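Local coordinates for protein iron-containing alcohol dehydrogenase (Ralstonia eutropha, PDB 3JZD) that probably reduces maleylacetate to 3-oxoadipate with NADH or NADPH, as a homodimeric member of the iron-containing alcohol dehydrogenase family, at residues 125-133 with 144-155; 321-329 with 341-349. All blocks are in the same frame, centred on the assembly; numbering follows the deposited sequence. Where two conformers were deposited one is given.

Contact 1. Residues 125-133 with 144-155; sequences GSEVTPVYG and RDPRVLPRTVIY. With NAD (nicotinamide-adenine-dinucleotide), chain E.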
loop_
_atom_site.group_PDB
_atom_site.type_symbol
_atom_site.label_atom_id
_atom_site.label_comp_id
_atom_site.label_asym_id
_atom_site.label_seq_id
_atom_site.Cartn_x
_atom_site.Cartn_y
_atom_site.Cartn_z
ATOM N N GLY A 125 13.520 -7.702 5.363
ATOM C CA GLY A 125 12.122 -7.180 5.434
ATOM C C GLY A 125 11.410 -7.157 6.789
ATOM O O GLY A 125 10.228 -6.749 6.908
ATOM N N SER A 126 12.144 -7.574 7.814
ATOM C CA SER A 126 11.646 -7.603 9.173
ATOM C C SER A 126 11.145 -6.225 9.665
ATOM O O SER A 126 10.265 -6.143 10.521
ATOM C CB SER A 126 12.735 -8.128 10.114
ATOM O OG SER A 126 12.229 -8.147 11.429
ATOM N N GLU A 127 11.739 -5.162 9.140
ATOM C CA GLU A 127 11.395 -3.798 9.562
ATOM C C GLU A 127 9.937 -3.408 9.342
ATOM O O GLU A 127 9.489 -2.374 9.796
ATOM C CB GLU A 127 12.268 -2.809 8.831
ATOM C CG GLU A 127 12.174 -2.895 7.306
ATOM C CD GLU A 127 13.121 -3.884 6.648
ATOM O OE1 GLU A 127 13.661 -4.782 7.330
ATOM O OE2 GLU A 127 13.295 -3.771 5.415
ATOM N N VAL A 128 9.224 -4.185 8.545
ATOM C CA VAL A 128 7.823 -3.896 8.256
ATOM C C VAL A 128 6.864 -5.044 8.632
ATOM O O VAL A 128 5.755 -5.127 8.101
ATOM C CB VAL A 128 7.628 -3.420 6.804
ATOM C CG1 VAL A 128 8.116 -1.982 6.642
ATOM C CG2 VAL A 128 8.286 -4.348 5.822
ATOM N N THR A 129 7.255 -5.890 9.584
ATOM C CA THR A 129 6.356 -6.943 10.065
ATOM C C THR A 129 6.195 -6.803 11.553
ATOM O O THR A 129 7.119 -6.352 12.231
ATOM C CB THR A 129 6.904 -8.393 9.802
ATOM O OG1 THR A 129 7.788 -8.765 10.868
ATOM C CG2 THR A 129 7.629 -8.484 8.399
ATOM N N PRO A 130 5.020 -7.187 12.086
ATOM C CA PRO A 130 4.765 -7.199 13.527
ATOM C C PRO A 130 5.222 -8.501 14.218
ATOM O O PRO A 130 4.823 -8.769 15.388
ATOM C CB PRO A 130 3.234 -7.113 13.602
ATOM C CG PRO A 130 2.752 -7.786 12.351
ATOM C CD PRO A 130 3.846 -7.626 11.306
ATOM N N VAL A 131 6.027 -9.298 13.521
ATOM C CA VAL A 131 6.508 -10.586 14.038
ATOM C C VAL A 131 7.874 -10.472 14.670
ATOM O O VAL A 131 8.808 -9.881 14.092
ATOM C CB VAL A 131 6.519 -11.674 12.942
ATOM C CG1 VAL A 131 7.169 -12.955 13.467
ATOM C CG2 VAL A 131 5.059 -11.983 12.498
ATOM N N TYR A 132 7.978 -10.970 15.898
ATOM C CA TYR A 132 9.248 -10.981 16.611
ATOM C C TYR A 132 9.669 -12.427 16.833
ATOM O O TYR A 132 8.855 -13.356 16.736
ATOM C CB TYR A 132 9.151 -10.270 17.963
ATOM C CG TYR A 132 8.142 -10.885 18.894
ATOM C CD1 TYR A 132 8.500 -11.921 19.766
ATOM C CD2 TYR A 132 6.830 -10.459 18.891
ATOM C CE1 TYR A 132 7.567 -12.498 20.592
ATOM C CE2 TYR A 132 5.894 -11.025 19.724
ATOM C CZ TYR A 132 6.267 -12.040 20.563
ATOM O OH TYR A 132 5.323 -12.588 21.382
ATOM N N GLY A 133 10.944 -12.599 17.157
ATOM C CA GLY A 133 11.522 -13.910 17.416
ATOM C C GLY A 133 12.488 -13.860 18.583
ATOM O O GLY A 133 13.212 -12.892 18.749
ATOM N N ARG A 144 3.511 -12.342 17.383
ATOM C CA ARG A 144 3.072 -11.170 16.669
ATOM C C ARG A 144 2.588 -10.184 17.697
ATOM O O ARG A 144 1.890 -10.561 18.630
ATOM C CB ARG A 144 1.931 -11.556 15.748
ATOM C CG ARG A 144 1.711 -10.615 14.584
ATOM C CD ARG A 144 0.582 -11.121 13.640
ATOM N NE ARG A 144 0.793 -10.667 12.259
ATOM C CZ ARG A 144 1.413 -11.377 11.302
ATOM N NH1 ARG A 144 1.864 -12.610 11.535
ATOM N NH2 ARG A 144 1.566 -10.862 10.090
ATOM N N ASP A 145 2.972 -8.925 17.549
ATOM C CA ASP A 145 2.553 -7.884 18.455
ATOM C C ASP A 145 2.819 -6.544 17.739
ATOM O O ASP A 145 3.957 -6.249 17.377
ATOM C CB ASP A 145 3.312 -8.000 19.795
ATOM C CG ASP A 145 2.790 -7.047 20.864
ATOM O OD1 ASP A 145 2.387 -5.924 20.513
ATOM O OD2 ASP A 145 2.808 -7.403 22.061
ATOM N N PRO A 146 1.764 -5.739 17.523
ATOM C CA PRO A 146 1.842 -4.416 16.859
ATOM C C PRO A 146 2.915 -3.538 17.467
ATOM O O PRO A 146 3.550 -2.758 16.786
ATOM C CB PRO A 146 0.469 -3.794 17.137
ATOM C CG PRO A 146 -0.427 -4.939 17.380
ATOM C CD PRO A 146 0.406 -6.018 18.026
ATOM N N ARG A 147 3.095 -3.718 18.753
ATOM C CA ARG A 147 4.099 -3.055 19.565
ATOM C C ARG A 147 5.525 -3.162 19.025
ATOM O O ARG A 147 6.326 -2.254 19.232
ATOM C CB ARG A 147 4.021 -3.778 20.899
ATOM C CG ARG A 147 4.393 -3.074 22.159
ATOM C CD ARG A 147 3.866 -3.943 23.316
ATOM N NE ARG A 147 3.795 -3.196 24.550
ATOM C CZ ARG A 147 4.809 -3.027 25.390
ATOM N NH1 ARG A 147 5.998 -3.551 25.114
ATOM N NH2 ARG A 147 4.639 -2.320 26.510
ATOM N N VAL A 148 5.846 -4.256 18.324
ATOM C CA VAL A 148 7.197 -4.482 17.788
ATOM C C VAL A 148 7.422 -3.921 16.390
ATOM O O VAL A 148 8.544 -3.871 15.937
ATOM C CB VAL A 148 7.607 -5.984 17.842
ATOM C CG1 VAL A 148 7.313 -6.529 19.251
ATOM C CG2 VAL A 148 6.892 -6.829 16.766
ATOM N N LEU A 149 6.345 -3.554 15.698
ATOM C CA LEU A 149 6.421 -2.933 14.395
ATOM C C LEU A 149 7.165 -1.567 14.502
ATOM O O LEU A 149 6.745 -0.677 15.239
ATOM C CB LEU A 149 4.999 -2.754 13.829
ATOM C CG LEU A 149 4.861 -2.366 12.359
ATOM C CD1 LEU A 149 5.403 -3.476 11.437
ATOM C CD2 LEU A 149 3.401 -2.014 12.030
ATOM N N PRO A 150 8.309 -1.416 13.815
ATOM C CA PRO A 150 8.999 -0.127 13.831
ATOM C C PRO A 150 8.128 1.044 13.401
ATOM O O PRO A 150 7.326 0.913 12.479
ATOM C CB PRO A 150 10.144 -0.347 12.836
ATOM C CG PRO A 150 10.483 -1.817 13.011
ATOM C CD PRO A 150 9.101 -2.443 13.121
ATOM N N ARG A 151 8.231 2.164 14.095
ATOM C CA ARG A 151 7.413 3.335 13.758
ATOM C C ARG A 151 7.894 3.966 12.468
ATOM O O ARG A 151 7.094 4.504 11.716
ATOM C CB ARG A 151 7.541 4.408 14.823
ATOM C CG ARG A 151 7.153 3.996 16.210
ATOM C CD ARG A 151 5.676 3.668 16.385
ATOM N NE ARG A 151 5.608 2.924 17.630
ATOM C CZ ARG A 151 5.548 3.455 18.859
ATOM N NH1 ARG A 151 5.467 4.768 19.049
ATOM N NH2 ARG A 151 5.557 2.655 19.922
ATOM N N THR A 152 9.218 3.954 12.258
ATOM C CA THR A 152 9.832 4.556 11.107
ATOM C C THR A 152 10.950 3.696 10.603
ATOM O O THR A 152 11.704 3.120 11.381
ATOM C CB THR A 152 10.347 5.959 11.470
ATOM O OG1 THR A 152 9.240 6.722 11.976
ATOM C CG2 THR A 152 11.026 6.700 10.253
ATOM N N VAL A 153 11.032 3.600 9.285
ATOM C CA VAL A 153 12.069 2.859 8.601
ATOM C C VAL A 153 12.773 3.892 7.716
ATOM O O VAL A 153 12.124 4.720 7.090
ATOM C CB VAL A 153 11.469 1.793 7.735
ATOM C CG1 VAL A 153 12.548 1.028 6.999
ATOM C CG2 VAL A 153 10.549 0.845 8.579
ATOM N N ILE A 154 14.100 3.876 7.739
ATOM C CA ILE A 154 14.912 4.743 6.956
ATOM C C ILE A 154 15.696 3.842 6.044
ATOM O O ILE A 154 16.556 3.066 6.517
ATOM C CB ILE A 154 15.894 5.550 7.837
ATOM C CG1 ILE A 154 15.111 6.452 8.780
ATOM C CG2 ILE A 154 16.906 6.313 6.961
ATOM C CD1 ILE A 154 16.001 7.249 9.769
ATOM N N TYR A 155 15.379 3.890 4.752
ATOM C CA TYR A 155 16.071 3.052 3.780
ATOM C C TYR A 155 17.111 3.877 3.083
ATOM O O TYR A 155 16.746 4.785 2.333
ATOM C CB TYR A 155 15.127 2.503 2.707
ATOM C CG TYR A 155 14.270 1.373 3.145
ATOM C CD1 TYR A 155 14.839 0.149 3.466
ATOM C CD2 TYR A 155 12.874 1.500 3.166
ATOM C CE1 TYR A 155 14.062 -0.923 3.834
ATOM C CE2 TYR A 155 12.078 0.459 3.545
ATOM C CZ TYR A 155 12.698 -0.775 3.869
ATOM O OH TYR A 155 11.944 -1.835 4.252
HETATM P PA NAD E . 21.648 -10.746 9.799
HETATM O O1A NAD E . 20.905 -9.601 10.422
HETATM O O2A NAD E . 21.631 -11.879 10.733
HETATM O O5B NAD E . 23.069 -10.256 9.227
HETATM C C5B NAD E . 24.090 -11.200 8.912
HETATM C C4B NAD E . 25.442 -10.513 8.991
HETATM O O4B NAD E . 25.594 -9.536 7.981
HETATM C C3B NAD E . 25.598 -9.762 10.309
HETATM O O3B NAD E . 26.883 -9.934 10.834
HETATM C C2B NAD E . 25.458 -8.306 9.936
HETATM O O2B NAD E . 26.151 -7.458 10.823
HETATM C C1B NAD E . 26.035 -8.312 8.524
HETATM N N9A NAD E . 25.510 -7.222 7.702
HETATM C C8A NAD E . 24.177 -6.927 7.569
HETATM N N7A NAD E . 24.066 -5.896 6.716
HETATM C C5A NAD E . 25.283 -5.510 6.307
HETATM C C6A NAD E . 25.725 -4.474 5.471
HETATM N N6A NAD E . 24.929 -3.847 4.629
HETATM N N1A NAD E . 27.077 -4.311 5.294
HETATM C C2A NAD E . 27.976 -5.141 5.920
HETATM N N3A NAD E . 27.541 -6.170 6.736
HETATM C C4A NAD E . 26.206 -6.340 6.946
HETATM O O3 NAD E . 21.026 -11.294 8.417
HETATM P PN NAD E . 19.514 -11.115 7.891
HETATM O O1N NAD E . 19.397 -12.211 6.833
HETATM O O2N NAD E . 19.246 -9.693 7.600
HETATM O O5D NAD E . 18.569 -11.441 9.095
HETATM C C5D NAD E . 18.140 -12.750 9.325
HETATM C C4D NAD E . 17.552 -12.781 10.722
HETATM O O4D NAD E . 16.414 -11.956 10.709
HETATM C C3D NAD E . 17.070 -14.165 11.112
HETATM O O3D NAD E . 17.077 -14.248 12.504
HETATM C C2D NAD E . 15.667 -14.177 10.593
HETATM O O2D NAD E . 14.884 -15.173 11.202
HETATM C C1D NAD E . 15.259 -12.743 10.939
HETATM N N1N NAD E . 14.105 -12.300 10.140
HETATM C C2N NAD E . 12.940 -12.012 10.804
HETATM C C3N NAD E . 11.822 -11.584 10.102
HETATM C C7N NAD E . 10.566 -11.177 10.839
HETATM O O7N NAD E . 9.468 -10.694 10.124
HETATM N N7N NAD E . 10.476 -11.218 12.155
HETATM C C4N NAD E . 11.904 -11.448 8.707
HETATM C C5N NAD E . 13.093 -11.734 8.044
HETATM C C6N NAD E . 14.206 -12.141 8.783
HETATM O O HOH W 1 7.523 -0.369 9.989
HETATM O O HOH W 2 2.755 -12.039 21.076
#

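Contact 2. Residues 321-329 with 341-349; sequences LDRAADIAL and REPIRALLQ. With CA (calcium ion), chain F.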
loop_
_atom_site.group_PDB
_atom_site.type_symbol
_atom_site.label_atom_id
_atom_site.label_comp_id
_atom_site.label_asym_id
_atom_site.label_seq_id
_atom_site.Cartn_x
_atom_site.Cartn_y
_atom_site.Cartn_z
ATOM N N LEU A 321 18.653 -35.429 6.925
ATOM C CA LEU A 321 17.520 -35.164 6.074
ATOM C C LEU A 321 16.312 -35.960 6.516
ATOM O O LEU A 321 15.209 -35.418 6.533
ATOM C CB LEU A 321 17.868 -35.414 4.597
ATOM C CG LEU A 321 18.955 -34.501 3.959
ATOM C CD1 LEU A 321 19.328 -35.045 2.537
ATOM C CD2 LEU A 321 18.562 -33.004 3.896
ATOM N N ASP A 322 16.505 -37.223 6.923
ATOM C CA ASP A 322 15.392 -38.002 7.416
ATOM C C ASP A 322 14.749 -37.281 8.610
ATOM O O ASP A 322 13.516 -37.189 8.671
ATOM C CB ASP A 322 15.802 -39.395 7.870
ATOM C CG ASP A 322 16.311 -40.295 6.733
ATOM O OD1 ASP A 322 15.909 -40.145 5.546
ATOM O OD2 ASP A 322 17.128 -41.187 7.074
ATOM N N ARG A 323 15.559 -36.792 9.557
ATOM C CA ARG A 323 15.026 -36.095 10.719
ATOM C C ARG A 323 14.344 -34.790 10.299
ATOM O O ARG A 323 13.286 -34.437 10.806
ATOM C CB ARG A 323 16.117 -35.787 11.732
ATOM C CG ARG A 323 15.624 -35.010 12.963
ATOM C CD ARG A 323 16.751 -34.617 13.924
ATOM N NE ARG A 323 17.453 -35.782 14.438
ATOM C CZ ARG A 323 17.147 -36.460 15.550
ATOM N NH1 ARG A 323 16.160 -36.084 16.345
ATOM N NH2 ARG A 323 17.849 -37.534 15.875
ATOM N N ALA A 324 14.954 -34.090 9.368
ATOM C CA ALA A 324 14.384 -32.861 8.852
ATOM C C ALA A 324 12.992 -33.104 8.262
ATOM O O ALA A 324 12.105 -32.258 8.412
ATOM C CB ALA A 324 15.330 -32.235 7.793
ATOM N N ALA A 325 12.808 -34.212 7.546
ATOM C CA ALA A 325 11.500 -34.500 6.980
ATOM C C ALA A 325 10.483 -34.775 8.133
ATOM O O ALA A 325 9.328 -34.338 8.068
ATOM C CB ALA A 325 11.541 -35.652 6.011
ATOM N N ASP A 326 10.901 -35.469 9.178
ATOM C CA ASP A 326 9.988 -35.701 10.326
ATOM C C ASP A 326 9.550 -34.395 10.968
ATOM O O ASP A 326 8.357 -34.206 11.191
ATOM C CB ASP A 326 10.593 -36.592 11.381
ATOM C CG ASP A 326 10.827 -38.026 10.891
ATOM O OD1 ASP A 326 9.983 -38.602 10.160
ATOM O OD2 ASP A 326 11.874 -38.585 11.246
ATOM N N ILE A 327 10.499 -33.506 11.248
ATOM C CA ILE A 327 10.222 -32.215 11.866
ATOM C C ILE A 327 9.310 -31.398 10.934
ATOM O O ILE A 327 8.394 -30.750 11.421
ATOM C CB ILE A 327 11.495 -31.400 12.129
ATOM C CG1 ILE A 327 12.459 -32.124 13.083
ATOM C CG2 ILE A 327 11.166 -30.036 12.725
ATOM C CD1 ILE A 327 13.929 -31.546 13.084
ATOM N N ALA A 328 9.518 -31.463 9.616
ATOM C CA ALA A 328 8.668 -30.727 8.647
ATOM C C ALA A 328 7.224 -31.162 8.740
ATOM O O ALA A 328 6.344 -30.405 8.396
ATOM C CB ALA A 328 9.152 -30.913 7.133
ATOM N N LEU A 329 6.988 -32.388 9.188
ATOM C CA LEU A 329 5.640 -32.937 9.275
ATOM C C LEU A 329 5.028 -32.815 10.665
ATOM O O LEU A 329 3.891 -33.137 10.855
ATOM C CB LEU A 329 5.689 -34.414 8.889
ATOM C CG LEU A 329 5.789 -34.862 7.428
ATOM C CD1 LEU A 329 6.662 -33.991 6.548
ATOM C CD2 LEU A 329 6.282 -36.327 7.434
ATOM N N ARG A 341 5.063 -36.862 3.960
ATOM C CA ARG A 341 6.461 -37.303 4.183
ATOM C C ARG A 341 7.302 -37.550 2.939
ATOM O O ARG A 341 8.341 -36.962 2.744
ATOM C CB ARG A 341 6.535 -38.613 4.998
ATOM C CG ARG A 341 7.989 -38.925 5.461
ATOM C CD ARG A 341 8.243 -40.372 5.892
ATOM N NE ARG A 341 8.078 -41.324 4.789
ATOM C CZ ARG A 341 8.946 -41.496 3.793
ATOM N NH1 ARG A 341 10.058 -40.770 3.716
ATOM N NH2 ARG A 341 8.678 -42.386 2.843
ATOM N N GLU A 342 6.854 -38.449 2.088
ATOM C CA GLU A 342 7.657 -38.805 0.942
ATOM C C GLU A 342 8.003 -37.637 0.029
ATOM O O GLU A 342 9.157 -37.419 -0.248
ATOM C CB GLU A 342 7.039 -39.978 0.158
ATOM C CG GLU A 342 7.959 -40.473 -0.983
ATOM C CD GLU A 342 7.311 -41.490 -1.949
ATOM O OE1 GLU A 342 6.913 -42.595 -1.492
ATOM O OE2 GLU A 342 7.260 -41.186 -3.174
ATOM N N PRO A 343 7.008 -36.908 -0.474
ATOM C CA PRO A 343 7.384 -35.782 -1.306
ATOM C C PRO A 343 8.177 -34.694 -0.534
ATOM O O PRO A 343 8.979 -34.025 -1.127
ATOM C CB PRO A 343 6.049 -35.265 -1.838
ATOM C CG PRO A 343 5.007 -35.717 -0.808
ATOM C CD PRO A 343 5.548 -37.061 -0.355
ATOM N N ILE A 344 7.968 -34.536 0.768
ATOM C CA ILE A 344 8.802 -33.583 1.545
ATOM C C ILE A 344 10.235 -34.092 1.640
ATOM O O ILE A 344 11.189 -33.315 1.486
ATOM C CB ILE A 344 8.256 -33.283 2.969
ATOM C CG1 ILE A 344 7.069 -32.320 2.865
ATOM C CG2 ILE A 344 9.367 -32.688 3.898
ATOM C CD1 ILE A 344 7.398 -30.913 2.384
ATOM N N ARG A 345 10.382 -35.398 1.851
ATOM C CA ARG A 345 11.704 -35.991 1.924
ATOM C C ARG A 345 12.440 -35.862 0.574
ATOM O O ARG A 345 13.646 -35.669 0.547
ATOM C CB ARG A 345 11.625 -37.457 2.344
ATOM C CG ARG A 345 13.012 -38.100 2.396
ATOM C CD ARG A 345 13.845 -37.449 3.483
ATOM N NE ARG A 345 15.136 -38.089 3.622
ATOM C CZ ARG A 345 16.171 -37.850 2.822
ATOM N NH1 ARG A 345 16.054 -37.011 1.783
ATOM N NH2 ARG A 345 17.319 -38.471 3.032
ATOM N N ALA A 346 11.715 -35.977 -0.536
ATOM C CA ALA A 346 12.300 -35.825 -1.886
ATOM C C ALA A 346 12.664 -34.337 -2.166
ATOM O O ALA A 346 13.663 -34.050 -2.837
ATOM C CB ALA A 346 11.303 -36.357 -2.977
ATOM N N LEU A 347 11.847 -33.409 -1.641
ATOM C CA LEU A 347 12.134 -31.976 -1.763
ATOM C C LEU A 347 13.461 -31.741 -1.085
ATOM O O LEU A 347 14.343 -31.131 -1.643
ATOM C CB LEU A 347 11.058 -31.128 -1.060
ATOM C CG LEU A 347 11.183 -29.590 -0.966
ATOM C CD1 LEU A 347 9.841 -28.961 -0.514
ATOM C CD2 LEU A 347 12.393 -29.139 -0.020
ATOM N N LEU A 348 13.592 -32.247 0.126
ATOM C CA LEU A 348 14.811 -32.073 0.911
ATOM C C LEU A 348 16.060 -32.668 0.259
ATOM O O LEU A 348 17.152 -32.097 0.365
ATOM C CB LEU A 348 14.596 -32.692 2.292
ATOM C CG LEU A 348 13.732 -31.878 3.249
ATOM C CD1 LEU A 348 13.335 -32.690 4.446
ATOM C CD2 LEU A 348 14.496 -30.644 3.669
ATOM N N GLN A 349 15.910 -33.814 -0.411
ATOM C CA GLN A 349 17.041 -34.471 -1.040
ATOM C C GLN A 349 17.524 -33.595 -2.219
ATOM O O GLN A 349 18.728 -33.404 -2.417
ATOM C CB GLN A 349 16.653 -35.845 -1.566
ATOM C CG GLN A 349 17.831 -36.647 -2.103
ATOM C CD GLN A 349 18.788 -37.030 -0.991
ATOM O OE1 GLN A 349 18.361 -37.286 0.138
ATOM N NE2 GLN A 349 20.063 -37.077 -1.292
HETATM CA CA CA F . 11.274 -40.694 10.207
HETATM O O HOH W 3 12.436 -39.833 8.337
HETATM O O HOH W 4 13.602 -40.610 10.714
#

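Contact 1. Residues 125-133 with 144-155
Glu127 and Tyr155 meet at nearly a right angle where the loop 125-130 of the dinucleotide-binding domain lies against strand 152-155, an inner strand of its parallel sheet. Tyr155 OH donates to Glu127 OE2 (2.6 Å), which receives it on the anti lone pair while lying at the edge of the ring; carboxylate and ring planes are 67° apart. Glu127 CG sits between its backbone N and carbonyl carbon (chi1 57°), and the bend at chi2 carries the carboxylate to the tyrosine, while CG packs across Val153 CG1. At the other end, Val131 and Arg144 form an antiparallel non-hydrogen-bonded pair at the base of the hairpin 131-144. Arg144 runs extended alongside Pro130, NE 3.5 Å from Pro130 CG, and presents one guanidinium face to Val131 CG2. Pro130 O accepts from Asp145 N at 2.8 Å, and Val148 CG2 also packs against this carbonyl. The Tyr132 ring crosses Val148, with CD2 4.0 Å from Val148 CG1. The loop and the start of the strand after it bind the carboxamide of NAD: its N7N donates to Val131 O, and Thr129 OG1, which accepts from Val131 N in an ST turn, donates to NAD O7N at 2.7 Å.

Contact 2. Residues 321-329 with 341-349
Leu321 lies across Arg345 at about a right angle, its CB over the centre of one guanidinium face and 3.5 Å from Arg345 CZ. The arginine reaches this place through a bend at chi2 (65°), which turns its end toward helix 321-328 and lays CD against Ala325 CB. Its guanidinium is then gripped from two directions. Arg345 NE donates to Asp322 OD1 at 2.9 Å in a salt bridge, nearly straight (165°) and within the guanidinium plane, with NH2 adding a weak bond to the same oxygen. NH1 donates to Gln349 OE1 (2.8 Å), one turn further along its own helix. These bonds fix the rotation of the group beneath Leu321, whose CD1 also touches Gln349 OE1. The two helices belong to the all-helical C-terminal domain of the family and pack at 132°, their axes 9.1 Å apart at closest approach. The small Ala325 probably helps to allow this approach, with Leu348 CD1 resting 3.8 Å from its CB and, beside it, Ile344 CG2, which also meets Ala328 CB at 3.7 Å. Asp326, whose CB points away from helix 341-349, binds a calcium ion through both carboxylate oxygens, OD2 at 2.4 Å.

Both segments of contact 1 precede those of contact 2 in the sequence, and the two contacts lie on opposite sides of the chain's centre, their own centres 32 Å apart and their nearest atoms about 17 Å apart. They share no strand or helix: residues 125-133 and 144-155 belong to the N-terminal dinucleotide-binding part with its parallel sheet, residues 321-329 and 341-349 to the helical C-terminal part. Helix 217-236 of the latter reaches contact 1 through Trp228 and Leu234, whereas helices 241-253 and 257-272 pack beside contact 2. Contact 1 thus shapes the nicotinamide end of the NAD site near the meeting of the two parts, while contact 2 joins helices near the C-terminal end, away from the cofactor.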